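Local atomic coordinates of N-acetylglucosamine-6-phosphate deacetylase (Thermotoga maritima, PDB entry 1O12), a protein that probably removes the acetyl group from N-acetylglucosamine 6-phosphate in a metal-dependent hydrolysis. Residues Asp352-Leu355 and Asn361-Met364. Numbering follows the deposited sequence.
Sequences DLVL and NVVM
Leu-355 meets the other strand through both flat peptide groups that flank it: the one after it accepts two backbone N-H groups at once through O, the one before it donates through N. Val-363 CG1 lies over one face of the accepting group, 3.4 Å from Leu-355 O, on the side toward which both donors are tilted. Val-363 N donates the nearly straight bond, 2.9 Å from Leu-355 O. Met-364 N reaches that oxygen at 3.3 Å along a bent path. Through the preceding peptide group, Leu-355 N donates almost straight to Met-364 O, 2.7 Å away and in the plane of that carbonyl, whose oxygen also takes a CA-H contact from Val-354.

On the face that carries Leu-355 and Met-364, a selenomethionine here, with Leu-53 beside the leucine and Val-371 beside Met-364, Leu-355 CB rests 4.0 Å from Met-364 CB. With chi1 at -171° the leucine's CG stands beside its carbonyl carbon, on the side of Val-363, where CD2 meets Val-363 CG2. Val-354 CG2 meets Val-362 CG1 at 3.8 Å, the two side chains crossing at about a right angle; Val-354 also packs on Met-54 and Phe-57, and Val-362 on Phe-373.

Because Val-363 and Met-364 together face Leu-355, the pairing is a classic beta bulge in the antiparallel hairpin 353-356/362-367. Strand 52-59 pairs with 353-356 and strand 370-374 with 362-367. The hairpin lies away from the iron site, consistent with its belonging to the small beta domain that accompanies the TIM barrel in NagA enzymes.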
loop_
_atom_site.group_PDB
_atom_site.type_symbol
_atom_site.label_atom_id
_atom_site.label_comp_id
_atom_site.label_asym_id
_atom_site.label_seq_id
_atom_site.Cartn_x
_atom_site.Cartn_y
_atom_site.Cartn_z
ATOM N N ASP A 352 6.562 4.858 -33.935
ATOM C CA ASP A 352 5.703 3.711 -33.611
ATOM C C ASP A 352 4.537 4.420 -32.913
ATOM O O ASP A 352 4.680 4.967 -31.806
ATOM C CB ASP A 352 6.403 2.712 -32.673
ATOM C CG ASP A 352 7.504 1.889 -33.385
ATOM O OD1 ASP A 352 7.579 1.937 -34.637
ATOM O OD2 ASP A 352 8.285 1.185 -32.692
ATOM N N LEU A 353 3.385 4.444 -33.577
ATOM C CA LEU A 353 2.240 5.165 -33.042
ATOM C C LEU A 353 0.921 4.439 -33.163
ATOM O O LEU A 353 0.778 3.527 -33.969
ATOM C CB LEU A 353 2.108 6.491 -33.773
ATOM C CG LEU A 353 3.333 7.381 -33.897
ATOM C CD1 LEU A 353 3.203 8.255 -35.138
ATOM C CD2 LEU A 353 3.471 8.213 -32.631
ATOM N N VAL A 354 -0.045 4.847 -32.341
ATOM C CA VAL A 354 -1.370 4.279 -32.423
ATOM C C VAL A 354 -2.385 5.416 -32.385
ATOM O O VAL A 354 -2.316 6.313 -31.536
ATOM C CB VAL A 354 -1.653 3.271 -31.275
ATOM C CG1 VAL A 354 -1.446 3.927 -29.912
ATOM C CG2 VAL A 354 -3.074 2.706 -31.420
ATOM N N LEU A 355 -3.313 5.397 -33.333
ATOM C CA LEU A 355 -4.369 6.408 -33.380
ATOM C C LEU A 355 -5.643 5.757 -32.831
ATOM O O LEU A 355 -5.954 4.621 -33.186
ATOM C CB LEU A 355 -4.607 6.873 -34.810
ATOM C CG LEU A 355 -5.549 8.078 -34.911
ATOM C CD1 LEU A 355 -4.808 9.359 -34.442
ATOM C CD2 LEU A 355 -6.031 8.224 -36.358
ATOM N N ASN A 361 -10.668 3.334 -28.801
ATOM C CA ASN A 361 -10.757 2.174 -29.678
ATOM C C ASN A 361 -9.661 2.414 -30.710
ATOM O O ASN A 361 -9.513 3.532 -31.221
ATOM C CB ASN A 361 -12.107 2.105 -30.372
ATOM C CG ASN A 361 -13.206 1.606 -29.454
ATOM O OD1 ASN A 361 -13.038 0.590 -28.763
ATOM N ND2 ASN A 361 -14.345 2.304 -29.447
ATOM N N VAL A 362 -8.868 1.385 -30.983
ATOM C CA VAL A 362 -7.794 1.526 -31.957
ATOM C C VAL A 362 -8.371 1.663 -33.347
ATOM O O VAL A 362 -9.268 0.895 -33.739
ATOM C CB VAL A 362 -6.861 0.318 -31.994
ATOM C CG1 VAL A 362 -5.794 0.559 -33.040
ATOM C CG2 VAL A 362 -6.242 0.070 -30.606
ATOM N N VAL A 363 -7.874 2.652 -34.081
ATOM C CA VAL A 363 -8.333 2.858 -35.430
ATOM C C VAL A 363 -7.162 2.831 -36.417
ATOM O O VAL A 363 -7.354 2.759 -37.614
ATOM C CB VAL A 363 -9.189 4.183 -35.545
ATOM C CG1 VAL A 363 -9.187 4.922 -34.242
ATOM C CG2 VAL A 363 -8.673 5.088 -36.646
HETATM N N MSE A 364 -5.941 2.850 -35.923
HETATM C CA MSE A 364 -4.804 2.822 -36.827
HETATM C C MSE A 364 -3.496 2.652 -36.077
HETATM O O MSE A 364 -3.265 3.290 -35.048
HETATM C CB MSE A 364 -4.755 4.106 -37.660
HETATM C CG MSE A 364 -3.594 4.132 -38.657
HETATM SE SE MSE A 364 -3.668 5.576 -40.029
HETATM C CE MSE A 364 -2.175 6.713 -39.499
#